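PDB 4E40: uncharacterized protein from Trypanosoma congolense, which serves as a cell-surface haptoglobin-hemoglobin receptor, here as its elongated helical-bundle domain, and probably takes part in nutrient uptake. Local coordinates for residues Cys19-Arg22 and Ala23-Gly27; Ile34-Arg37 and Pro38-Arg42; Val138-Ser141 and Asn142-Arg146; Lys173-Ala176 and Ala177-Lys181; Gln196-Leu199 and Thr200-Asn204. One frame throughout, in Å; residues are numbered along the deposited sequence. Where two conformers were deposited one is given.

All five contacts lie within single helices, between residues one turn apart, and differ mainly in what the bundle places around them. Contact 1, on helix 12-26, is buried and touches contacts 3, 4 and 5. Contact 2 is a surface contact on helix 28-73, its centre about 23 Å from the centre of contact 1, and touches contact 5 alone. Contacts 3, 4 and 5, on helices 82-147, 172-180 and 192-246, are partly buried: each has an apolar side facing the bundle, and polar groups on other sides. Leucine with leucine, isoleucine or valine recurs throughout, whereas water bridges occur in contacts 3 and 5, and a proline interrupts the backbone bonding in contact 2.

Contact 1: Cys19-Arg22 and Ala23-Gly27; sequences CELR and AQLAG
Different first torsions bring Leu21 and Leu25 together: CG of Leu21 lies anti to its own backbone N (chi1 178°), while CG of Leu25 sits beside its backbone N (chi1 -69°) and so leans back toward the preceding turn. Their branches meet at an oblique crossing, with Leu21 CG 3.8 Å from Leu25 CD1 and Leu21 CD1 4.0 Å from Leu25 CG. Leu25 CG also rests against the backbone, 3.3 Å from Leu21 O, so that the leucine covers the carbonyl that its own amide uses. That bond, Leu25 N to Leu21 O, is 2.9 Å long. The same i to i+4 pattern joins Ala23 N to Cys19 O at 3.1 Å, Gln24 N to Glu20 O at 3.0 Å and Ala26 N to Arg22 O at 2.9 Å, giving regular alpha-helix as far as Ala26. Arg22 leaves this helix by a chain bent at chi2 (-100°) and chi3, which carries its guanidinium away from residues 23-27. The buried group is satisfied elsewhere: NH1 hydrogen-bonds to Ser141 OG, and NH2 makes a weak bond to Ser163 O. Cys19 forms a disulfide with Cys162, tying helix 12-26 to the loop before helix 172-180. Around this stretch, Leu21 packs on Leu175 and Leu179 of helix 172-180, and Leu25 reaches Val140 of helix 82-147 and Phe195 of helix 192-246.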
loop_
_atom_site.group_PDB
_atom_site.type_symbol
_atom_site.label_atom_id
_atom_site.label_comp_id
_atom_site.label_asym_id
_atom_site.label_seq_id
_atom_site.Cartn_x
_atom_site.Cartn_y
_atom_site.Cartn_z
ATOM N N CYS A 19 31.916 6.331 7.805
ATOM C CA CYS A 19 31.576 7.289 6.708
ATOM C C CYS A 19 30.448 6.715 5.871
ATOM O O CYS A 19 29.427 7.385 5.625
ATOM C CB CYS A 19 32.830 7.481 5.831
ATOM S SG CYS A 19 32.606 8.972 4.830
ATOM N N GLU A 20 30.603 5.432 5.467
ATOM C CA GLU A 20 29.539 4.782 4.666
ATOM C C GLU A 20 28.241 4.673 5.474
ATOM O O GLU A 20 27.150 4.876 4.936
ATOM C CB GLU A 20 29.968 3.404 4.148
ATOM C CG GLU A 20 28.884 2.677 3.320
ATOM C CD GLU A 20 28.352 3.510 2.167
ATOM O OE1 GLU A 20 29.050 4.473 1.737
ATOM O OE2 GLU A 20 27.226 3.244 1.684
ATOM N N LEU A 21 28.334 4.279 6.740
ATOM C CA LEU A 21 27.138 4.175 7.579
ATOM C C LEU A 21 26.410 5.527 7.655
ATOM O O LEU A 21 25.181 5.569 7.569
ATOM C CB LEU A 21 27.500 3.733 8.996
ATOM C CG LEU A 21 26.378 3.612 10.029
ATOM C CD1 LEU A 21 25.264 2.662 9.555
ATOM C CD2 LEU A 21 26.861 3.212 11.422
ATOM N N ARG A 22 27.173 6.605 7.866
ATOM C CA ARG A 22 26.527 7.925 7.959
ATOM C C ARG A 22 25.784 8.243 6.660
ATOM O O ARG A 22 24.654 8.779 6.729
ATOM C CB ARG A 22 27.594 9.000 8.244
ATOM C CG ARG A 22 26.977 10.362 8.613
ATOM C CD ARG A 22 26.991 11.315 7.391
ATOM N NE ARG A 22 28.338 11.551 6.870
ATOM C CZ ARG A 22 29.281 12.359 7.417
ATOM N NH1 ARG A 22 29.041 13.069 8.530
ATOM N NH2 ARG A 22 30.485 12.465 6.854
ATOM N N ALA A 23 26.386 7.960 5.511
ATOM C CA ALA A 23 25.726 8.205 4.207
ATOM C C ALA A 23 24.451 7.380 4.063
ATOM O O ALA A 23 23.431 7.892 3.567
ATOM C CB ALA A 23 26.645 7.956 3.028
ATOM N N GLN A 24 24.476 6.141 4.600
ATOM C CA GLN A 24 23.234 5.318 4.562
ATOM C C GLN A 24 22.144 5.887 5.483
ATOM O O GLN A 24 20.983 5.966 5.107
ATOM C CB GLN A 24 23.502 3.880 5.015
ATOM C CG GLN A 24 24.496 3.121 4.148
ATOM C CD GLN A 24 23.926 2.293 3.084
ATOM O OE1 GLN A 24 24.362 2.411 1.910
ATOM N NE2 GLN A 24 22.851 1.635 3.372
ATOM N N LEU A 25 22.512 6.272 6.723
ATOM C CA LEU A 25 21.542 6.789 7.682
ATOM C C LEU A 25 20.929 8.062 7.087
ATOM O O LEU A 25 19.702 8.237 7.175
ATOM C CB LEU A 25 22.233 7.097 9.031
ATOM C CG LEU A 25 22.671 5.767 9.736
ATOM C CD1 LEU A 25 23.649 6.126 10.861
ATOM C CD2 LEU A 25 21.493 4.943 10.260
ATOM N N ALA A 26 21.788 8.908 6.485
ATOM C CA ALA A 26 21.326 10.184 5.854
ATOM C C ALA A 26 20.347 9.899 4.725
ATOM O O ALA A 26 19.462 10.738 4.441
ATOM C CB ALA A 26 22.502 10.989 5.321
ATOM N N GLY A 27 20.481 8.754 4.075
ATOM C CA GLY A 27 19.607 8.429 2.957
ATOM C C GLY A 27 18.342 7.656 3.341
ATOM O O GLY A 27 17.545 7.372 2.478
#

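Contact 2: Ile34-Arg37 and Pro38-Arg42; sequences ILLR and PAVIR
Over one face of the Arg37 guanidinium lies the end of Ile41, its CD1 3.0 Å above the plane and displaced toward the rim; Val40 CG1 approaches the same group obliquely, 4.2 Å from NH1. The methyl fits closely, with Ile41 CD1 only 3.2 Å from Arg37 CZ. Two bends make this possible: the arginine turns at chi2 (59°) and then runs extended along the helix surface, and Ile41 folds its ethyl arm back at chi2 (-46°). On the adjoining side of the helix, Leu36 and Val40 make an apolar pair, Leu36 CG standing 3.7 Å from Val40 CG2. Pro38 interrupts the backbone hydrogen bonding of helix 28-73. Having no amide hydrogen, it sets its CD 3.6 Å from Ile34 O where a bond would otherwise run, and the helix is kinked here. Leu36 O takes two donors, Val40 N at 3.2 Å and, weakly, Ala39 N at 3.0 Å; regular bonding is restored by Ile41 N to Arg37 O, 3.1 Å and nearly straight (175°). Leu36 packs inward on Ala122, Thr123 and Ala126 of helix 82-147. Arg42, which binds heme b in another structure of this protein, follows on the same helix; no heme is bound here. The arginine-isoleucine contact is van der Waals packing of a methyl on a charged flat group, leaving the positive charge at an exposed surface where it could add to the local potential.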
loop_
_atom_site.group_PDB
_atom_site.type_symbol
_atom_site.label_atom_id
_atom_site.label_comp_id
_atom_site.label_asym_id
_atom_site.label_seq_id
_atom_site.Cartn_x
_atom_site.Cartn_y
_atom_site.Cartn_z
ATOM N N ILE A 34 10.474 7.177 -1.016
ATOM C CA ILE A 34 10.376 6.330 -2.229
ATOM C C ILE A 34 9.582 5.063 -1.972
ATOM O O ILE A 34 8.725 4.671 -2.781
ATOM C CB ILE A 34 11.810 5.944 -2.726
ATOM C CG1 ILE A 34 12.464 7.190 -3.280
ATOM C CG2 ILE A 34 11.763 4.872 -3.851
ATOM C CD1 ILE A 34 13.951 6.974 -3.547
ATOM N N LEU A 35 9.847 4.388 -0.844
ATOM C CA LEU A 35 9.055 3.177 -0.545
ATOM C C LEU A 35 7.571 3.525 -0.404
ATOM O O LEU A 35 6.751 2.751 -0.914
ATOM C CB LEU A 35 9.516 2.482 0.764
ATOM C CG LEU A 35 10.776 1.622 0.654
ATOM C CD1 LEU A 35 11.268 1.246 2.042
ATOM C CD2 LEU A 35 10.469 0.346 -0.130
ATOM N N LEU A 36 7.231 4.678 0.213
ATOM C CA LEU A 36 5.820 5.034 0.528
ATOM C C LEU A 36 5.051 5.474 -0.703
ATOM O O LEU A 36 3.809 5.273 -0.803
ATOM C CB LEU A 36 5.756 6.115 1.609
ATOM C CG LEU A 36 4.352 6.581 2.024
ATOM C CD1 LEU A 36 3.636 5.426 2.730
ATOM C CD2 LEU A 36 4.520 7.779 2.909
ATOM N N ARG A 37 5.769 6.009 -1.676
ATOM C CA ARG A 37 5.149 6.716 -2.818
ATOM C C ARG A 37 4.018 5.952 -3.507
ATOM O O ARG A 37 2.936 6.558 -3.679
ATOM C CB ARG A 37 6.227 7.182 -3.793
ATOM C CG ARG A 37 5.712 8.034 -4.957
ATOM C CD ARG A 37 5.004 9.277 -4.481
ATOM N NE ARG A 37 4.597 10.072 -5.645
ATOM C CZ ARG A 37 3.604 10.964 -5.641
ATOM N NH1 ARG A 37 2.915 11.188 -4.519
ATOM N NH2 ARG A 37 3.286 11.618 -6.769
ATOM N N PRO A 38 4.209 4.654 -3.851
ATOM C CA PRO A 38 3.099 3.984 -4.564
ATOM C C PRO A 38 1.837 3.811 -3.768
ATOM O O PRO A 38 0.753 3.805 -4.392
ATOM C CB PRO A 38 3.645 2.581 -4.907
ATOM C CG PRO A 38 5.141 2.786 -4.965
ATOM C CD PRO A 38 5.419 3.805 -3.882
ATOM N N ALA A 39 1.949 3.619 -2.452
ATOM C CA ALA A 39 0.761 3.477 -1.604
ATOM C C ALA A 39 0.055 4.805 -1.547
ATOM O O ALA A 39 -1.195 4.797 -1.559
ATOM C CB ALA A 39 1.098 2.927 -0.194
ATOM N N VAL A 40 0.767 5.929 -1.540
ATOM C CA VAL A 40 0.097 7.264 -1.458
ATOM C C VAL A 40 -0.691 7.560 -2.756
ATOM O O VAL A 40 -1.889 7.943 -2.739
ATOM C CB VAL A 40 1.100 8.363 -1.110
ATOM C CG1 VAL A 40 0.497 9.721 -1.373
ATOM C CG2 VAL A 40 1.523 8.182 0.361
ATOM N N ILE A 41 -0.049 7.298 -3.888
ATOM C CA ILE A 41 -0.738 7.287 -5.196
ATOM C C ILE A 41 -1.966 6.347 -5.238
ATOM O O ILE A 41 -3.079 6.805 -5.591
ATOM C CB ILE A 41 0.280 7.032 -6.349
ATOM C CG1 ILE A 41 1.365 8.101 -6.383
ATOM C CG2 ILE A 41 -0.426 7.120 -7.700
ATOM C CD1 ILE A 41 0.847 9.512 -6.247
ATOM N N ARG A 42 -1.800 5.077 -4.886
ATOM C CA ARG A 42 -2.921 4.120 -4.857
ATOM C C ARG A 42 -4.073 4.588 -3.967
ATOM O O ARG A 42 -5.250 4.609 -4.380
ATOM C CB ARG A 42 -2.418 2.772 -4.356
ATOM C CG ARG A 42 -3.375 1.616 -4.504
ATOM C CD ARG A 42 -3.210 1.004 -5.906
ATOM N NE ARG A 42 -3.942 1.786 -6.874
ATOM C CZ ARG A 42 -4.229 1.393 -8.112
ATOM N NH1 ARG A 42 -3.843 0.204 -8.546
ATOM N NH2 ARG A 42 -4.951 2.186 -8.895
#

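Contact 3: Val138-Ser141 and Asn142-Arg146; sequences VKVS and NLLAR
Val138 and Asn142 lie side by side and point the same way, one helical turn apart, with Val138 CG1 4.0 Å from Asn142 ND2. Under them the main chain closes with Asn142 N to Val138 O at 2.9 Å, and likewise Leu143 N to Lys139 O at 3.1 Å. The carbonyl of Lys139 has a second donor: water 1, 2.8 Å from Lys139 O, which in turn accepts from Arg146 NH2 at 3.0 Å. This water lies in the guanidinium plane, at its edge, while Asn142 O stands over one face, 3.6 Å above the plane. Val140 CG1 and Leu144 CD1 approach more loosely, at 4.2 Å. Helix 82-147 is a long member of the elongated helical bundle, in which Val140, Leu143 and Leu144 are buried, whereas Lys139, Asn142 and Arg146 carry polar ends; Leu144 packs on Ala18 of helix 12-26, and Leu143 on Leu9. Farther out, the N-terminal segment fixes the polar ends. Glu4 OE2 takes a hydrogen bond from Asn142 ND2 and a salt bridge from Arg146 NH1, so one carboxylate gathers both side chains. Lys139, extended beyond a first torsion of -60°, hydrogen-bonds through NZ to the carbonyls of Gly3 and Ala190.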
loop_
_atom_site.group_PDB
_atom_site.type_symbol
_atom_site.label_atom_id
_atom_site.label_comp_id
_atom_site.label_asym_id
_atom_site.label_seq_id
_atom_site.Cartn_x
_atom_site.Cartn_y
_atom_site.Cartn_z
ATOM N N VAL A 138 22.940 12.228 12.677
ATOM C CA VAL A 138 23.605 13.311 13.482
ATOM C C VAL A 138 24.590 12.704 14.419
ATOM O O VAL A 138 25.765 13.162 14.522
ATOM C CB VAL A 138 22.587 14.113 14.306
ATOM C CG1 VAL A 138 23.329 15.066 15.242
ATOM C CG2 VAL A 138 21.719 14.901 13.359
ATOM N N LYS A 139 24.240 11.631 15.111
ATOM C CA LYS A 139 25.197 11.059 16.062
ATOM C C LYS A 139 26.457 10.408 15.451
ATOM O O LYS A 139 27.573 10.495 15.998
ATOM C CB LYS A 139 24.514 10.052 16.962
ATOM C CG LYS A 139 23.391 10.687 17.766
ATOM C CD LYS A 139 22.866 9.765 18.837
ATOM C CE LYS A 139 21.762 10.440 19.659
ATOM N NZ LYS A 139 21.584 9.730 20.954
ATOM N N VAL A 140 26.267 9.743 14.310
ATOM C CA VAL A 140 27.394 9.188 13.600
ATOM C C VAL A 140 28.232 10.328 13.006
ATOM O O VAL A 140 29.453 10.216 12.955
ATOM C CB VAL A 140 26.974 8.124 12.520
ATOM C CG1 VAL A 140 28.191 7.612 11.711
ATOM C CG2 VAL A 140 26.267 6.976 13.252
ATOM N N SER A 141 27.598 11.412 12.536
ATOM C CA SER A 141 28.363 12.555 12.025
ATOM C C SER A 141 29.210 13.131 13.151
ATOM O O SER A 141 30.369 13.537 12.899
ATOM C CB SER A 141 27.460 13.663 11.473
ATOM O OG SER A 141 26.819 13.237 10.283
ATOM N N ASN A 142 28.660 13.180 14.376
ATOM C CA ASN A 142 29.444 13.686 15.524
ATOM C C ASN A 142 30.662 12.830 15.766
ATOM O O ASN A 142 31.763 13.357 16.065
ATOM C CB ASN A 142 28.620 13.822 16.797
ATOM C CG ASN A 142 27.540 14.850 16.672
ATOM O OD1 ASN A 142 27.568 15.710 15.761
ATOM N ND2 ASN A 142 26.560 14.797 17.590
ATOM N N LEU A 143 30.474 11.506 15.688
ATOM C CA LEU A 143 31.549 10.553 15.874
ATOM C C LEU A 143 32.645 10.763 14.835
ATOM O O LEU A 143 33.843 10.772 15.178
ATOM C CB LEU A 143 30.983 9.108 15.837
ATOM C CG LEU A 143 32.001 7.999 16.002
ATOM C CD1 LEU A 143 32.518 7.888 17.444
ATOM C CD2 LEU A 143 31.379 6.657 15.540
ATOM N N LEU A 144 32.263 11.022 13.589
ATOM C CA LEU A 144 33.240 11.271 12.525
ATOM C C LEU A 144 33.959 12.633 12.694
ATOM O O LEU A 144 35.155 12.702 12.434
ATOM C CB LEU A 144 32.539 11.192 11.173
ATOM C CG LEU A 144 32.173 9.763 10.719
ATOM C CD1 LEU A 144 31.120 9.841 9.628
ATOM C CD2 LEU A 144 33.460 9.158 10.129
ATOM N N ALA A 145 33.239 13.617 13.197
ATOM C CA ALA A 145 33.859 14.948 13.510
ATOM C C ALA A 145 34.864 14.776 14.613
ATOM O O ALA A 145 35.987 15.358 14.541
ATOM C CB ALA A 145 32.778 15.978 13.883
ATOM N N ARG A 146 34.546 13.974 15.633
ATOM C CA ARG A 146 35.539 13.689 16.679
ATOM C C ARG A 146 36.805 12.959 16.185
ATOM O O ARG A 146 37.919 13.267 16.662
ATOM C CB ARG A 146 34.927 12.919 17.853
ATOM C CG ARG A 146 33.889 13.766 18.580
ATOM C CD ARG A 146 33.351 13.140 19.865
ATOM N NE ARG A 146 32.597 11.879 19.705
ATOM C CZ ARG A 146 31.258 11.759 19.587
ATOM N NH1 ARG A 146 30.409 12.813 19.558
ATOM N NH2 ARG A 146 30.750 10.541 19.486
HETATM O O HOH W 1 27.865 10.592 18.731
#

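Contact 4: Lys173-Ala176 and Ala177-Lys181; sequences KSLA and AALDK
The backbone around Leu175 and Leu179 is regular alpha-helix, its phi and psi values staying in the helical region and its four i to i+4 bonds nearly equal in length. Ala177 N meets Lys173 O at 3.0 Å, Ala178 N meets Ser174 O at 3.0 Å, Leu179 N meets Leu175 O at 2.9 Å, and Asp180 N meets Ala176 O at 3.0 Å. Beyond these, Lys181 N has weak bonds to the carbonyls of both Ala177 and Ala178, each over a longer reach. At the start, Ser174 N is hydrogen-bonded to OG1 of Thr171, just ahead of the segment. Among the side chains, Leu175 and Leu179 carry the apolar contact, Leu175 CG lying 4.1 Å from Leu179 CD1. Leu175 places its CG anti to the backbone N (chi1 175°), whereas CG of Leu179 lies beside its backbone N (chi1 -75°), turning the branch back over the preceding turn, with Leu179 CG 3.5 Å from Leu175 O. Helix 172-180 is a short member of the helical bundle, laid against the longer helix 192-246: Leu175 packs there on Ile198 and Leu199, Ala176 on Leu199, and Leu179 on Phe195. Ala177 and Ala178 add only methyl groups beside this apolar side, Ala177 on an exposed position. The exposed Asp180 carboxylate folds back over the preceding turn, its OD1 3.3 Å from Ala176 O. Since both atoms are acceptors, the approach is not a bond and may be mildly unfavourable; OD1 of Asp180 has its counter-charge in Lys186 NZ, with which it forms a salt bridge.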
loop_
_atom_site.group_PDB
_atom_site.type_symbol
_atom_site.label_atom_id
_atom_site.label_comp_id
_atom_site.label_asym_id
_atom_site.label_seq_id
_atom_site.Cartn_x
_atom_site.Cartn_y
_atom_site.Cartn_z
ATOM N N LYS A 173 18.396 -3.755 3.689
ATOM C CA LYS A 173 19.487 -4.685 3.495
ATOM C C LYS A 173 20.829 -3.996 3.473
ATOM O O LYS A 173 21.773 -4.443 4.164
ATOM C CB LYS A 173 19.237 -5.434 2.173
ATOM C CG LYS A 173 20.334 -6.443 1.871
ATOM C CD LYS A 173 20.041 -7.138 0.520
ATOM C CE LYS A 173 21.114 -8.194 0.220
ATOM N NZ LYS A 173 20.765 -8.875 -1.076
ATOM N N SER A 174 20.947 -2.894 2.719
ATOM C CA SER A 174 22.258 -2.268 2.684
ATOM C C SER A 174 22.603 -1.562 4.006
ATOM O O SER A 174 23.763 -1.566 4.419
ATOM C CB SER A 174 22.379 -1.260 1.485
ATOM O OG SER A 174 21.565 -0.098 1.765
ATOM N N LEU A 175 21.602 -1.046 4.727
ATOM C CA LEU A 175 21.898 -0.397 5.974
ATOM C C LEU A 175 22.360 -1.461 6.990
ATOM O O LEU A 175 23.279 -1.200 7.739
ATOM C CB LEU A 175 20.663 0.367 6.448
ATOM C CG LEU A 175 20.824 0.994 7.837
ATOM C CD1 LEU A 175 22.001 2.003 7.906
ATOM C CD2 LEU A 175 19.502 1.675 8.210
ATOM N N ALA A 176 21.626 -2.593 7.006
ATOM C CA ALA A 176 22.065 -3.656 7.948
ATOM C C ALA A 176 23.486 -4.107 7.655
ATOM O O ALA A 176 24.264 -4.328 8.614
ATOM C CB ALA A 176 21.078 -4.824 7.861
ATOM N N ALA A 177 23.854 -4.235 6.358
ATOM C CA ALA A 177 25.246 -4.632 6.036
ATOM C C ALA A 177 26.242 -3.593 6.575
ATOM O O ALA A 177 27.318 -3.901 7.108
ATOM C CB ALA A 177 25.408 -4.798 4.525
ATOM N N ALA A 178 25.886 -2.297 6.434
ATOM C CA ALA A 178 26.795 -1.200 6.864
ATOM C C ALA A 178 26.927 -1.202 8.390
ATOM O O ALA A 178 28.048 -1.010 8.923
ATOM C CB ALA A 178 26.212 0.130 6.379
ATOM N N LEU A 179 25.843 -1.497 9.096
ATOM C CA LEU A 179 25.919 -1.550 10.569
ATOM C C LEU A 179 26.768 -2.730 11.020
ATOM O O LEU A 179 27.507 -2.617 12.014
ATOM C CB LEU A 179 24.518 -1.732 11.160
ATOM C CG LEU A 179 23.666 -0.458 11.104
ATOM C CD1 LEU A 179 22.175 -0.836 11.214
ATOM C CD2 LEU A 179 24.163 0.501 12.213
ATOM N N ASP A 180 26.639 -3.840 10.322
ATOM C CA ASP A 180 27.365 -5.068 10.740
ATOM C C ASP A 180 28.853 -4.909 10.565
ATOM O O ASP A 180 29.616 -5.615 11.249
ATOM C CB ASP A 180 26.899 -6.256 9.923
ATOM C CG ASP A 180 25.522 -6.714 10.306
ATOM O OD1 ASP A 180 24.899 -6.177 11.270
ATOM O OD2 ASP A 180 24.991 -7.586 9.567
ATOM N N LYS A 181 29.326 -3.952 9.732
ATOM C CA LYS A 181 30.767 -3.693 9.641
ATOM C C LYS A 181 31.359 -2.966 10.855
ATOM O O LYS A 181 32.590 -2.882 11.036
ATOM C CB LYS A 181 31.063 -2.876 8.363
ATOM C CG LYS A 181 30.810 -3.591 7.069
ATOM C CD LYS A 181 31.729 -3.016 5.993
ATOM C CE LYS A 181 32.854 -4.001 5.686
ATOM N NZ LYS A 181 33.648 -3.561 4.490
#

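Contact 5: Gln196-Leu199 and Thr200-Asn204; sequences QSIL and TSLDN
Ile198 and Leu202 run side by side in the same direction on helix 192-246, a long helix of the receptor's elongated bundle. Ile198 CG2 comes within 3.7 Å of Leu202 CD1, and both residues are buried: Ile198 also packs on Ser136 and Asn132 of helix 82-147, while Leu202 reaches Ala172 and, on helix 28-73, Leu35. Gln196 and Thr200 present a different arrangement on the exposed side, where they cross at about a right angle and Gln196 OE1 lies 3.5 Å from the Thr200 CG2 methyl. With chi1 at 54°, Thr200 tucks OG1 between its own backbone N and carbonyl carbon, over the preceding turn. There the hydroxyl stands 3.1 Å from Gln196 O and equally 3.1 Å from Ser197 O; its single proton can serve either, and which one remains unsettled. The Thr200 amide completes the grip on Gln196 O with a nearly straight bond of 3.0 Å (169°), in the carbonyl plane. The hydroxyls of Ser197 and Ser201, whose backbones are already bonded, are also bridged by water. Ser197 OG is also hydrogen-bonded to Thr194 O, and water 2 donates to both hydroxyls, 3.0 Å from Ser197 OG and 2.8 Å from Ser201 OG.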
loop_
_atom_site.group_PDB
_atom_site.type_symbol
_atom_site.label_atom_id
_atom_site.label_comp_id
_atom_site.label_asym_id
_atom_site.label_seq_id
_atom_site.Cartn_x
_atom_site.Cartn_y
_atom_site.Cartn_z
ATOM N N GLN A 196 17.958 -0.394 15.278
ATOM C CA GLN A 196 17.024 -1.489 15.128
ATOM C C GLN A 196 15.656 -0.999 14.696
ATOM O O GLN A 196 15.040 -1.638 13.841
ATOM C CB GLN A 196 16.894 -2.324 16.408
ATOM C CG GLN A 196 16.242 -3.699 16.106
ATOM C CD GLN A 196 16.719 -4.360 14.777
ATOM O OE1 GLN A 196 15.905 -4.562 13.813
ATOM N NE2 GLN A 196 18.043 -4.671 14.692
ATOM N N SER A 197 15.238 0.167 15.202
ATOM C CA SER A 197 13.902 0.678 14.842
ATOM C C SER A 197 13.865 1.082 13.367
ATOM O O SER A 197 12.851 0.965 12.704
ATOM C CB SER A 197 13.518 1.856 15.748
ATOM O OG SER A 197 14.149 3.019 15.251
ATOM N N ILE A 198 14.986 1.552 12.813
ATOM C CA ILE A 198 14.967 1.944 11.393
ATOM C C ILE A 198 14.734 0.708 10.554
ATOM O O ILE A 198 13.978 0.758 9.630
ATOM C CB ILE A 198 16.310 2.589 10.930
ATOM C CG1 ILE A 198 16.541 3.900 11.689
ATOM C CG2 ILE A 198 16.274 2.822 9.406
ATOM C CD1 ILE A 198 18.025 4.341 11.624
ATOM N N LEU A 199 15.455 -0.390 10.854
ATOM C CA LEU A 199 15.400 -1.611 10.088
ATOM C C LEU A 199 13.965 -2.201 10.191
ATOM O O LEU A 199 13.408 -2.539 9.150
ATOM C CB LEU A 199 16.433 -2.631 10.596
ATOM C CG LEU A 199 17.910 -2.246 10.404
ATOM C CD1 LEU A 199 18.805 -3.375 10.970
ATOM C CD2 LEU A 199 18.170 -2.085 8.886
ATOM N N THR A 200 13.408 -2.220 11.403
ATOM C CA THR A 200 12.014 -2.706 11.565
ATOM C C THR A 200 11.020 -1.816 10.835
ATOM O O THR A 200 10.108 -2.336 10.127
ATOM C CB THR A 200 11.670 -2.954 13.029
ATOM O OG1 THR A 200 11.925 -1.810 13.820
ATOM C CG2 THR A 200 12.495 -4.005 13.572
ATOM N N SER A 201 11.184 -0.511 10.952
ATOM C CA SER A 201 10.241 0.426 10.269
ATOM C C SER A 201 10.348 0.297 8.758
ATOM O O SER A 201 9.303 0.217 8.069
ATOM C CB SER A 201 10.496 1.869 10.660
ATOM O OG SER A 201 10.185 2.077 12.043
ATOM N N LEU A 202 11.565 0.219 8.202
ATOM C CA LEU A 202 11.690 0.060 6.751
ATOM C C LEU A 202 11.132 -1.285 6.269
ATOM O O LEU A 202 10.515 -1.326 5.193
ATOM C CB LEU A 202 13.158 0.119 6.311
ATOM C CG LEU A 202 13.741 1.530 6.376
ATOM C CD1 LEU A 202 15.261 1.466 6.096
ATOM C CD2 LEU A 202 13.060 2.513 5.419
ATOM N N ASP A 203 11.349 -2.355 7.025
ATOM C CA ASP A 203 10.840 -3.671 6.596
ATOM C C ASP A 203 9.289 -3.745 6.710
ATOM O O ASP A 203 8.618 -4.356 5.877
ATOM C CB ASP A 203 11.606 -4.816 7.279
ATOM C CG ASP A 203 13.071 -4.983 6.727
ATOM O OD1 ASP A 203 13.255 -5.142 5.476
ATOM O OD2 ASP A 203 14.066 -4.974 7.527
ATOM N N ASN A 204 8.727 -3.041 7.672
ATOM C CA ASN A 204 7.234 -2.983 7.810
ATOM C C ASN A 204 6.642 -2.112 6.705
ATOM O O ASN A 204 5.588 -2.442 6.159
ATOM C CB ASN A 204 6.820 -2.515 9.205
ATOM C CG ASN A 204 7.005 -3.621 10.246
ATOM O OD1 ASN A 204 6.881 -4.794 9.901
ATOM N ND2 ASN A 204 7.224 -3.257 11.500
HETATM O O HOH W 2 12.211 3.784 13.074
#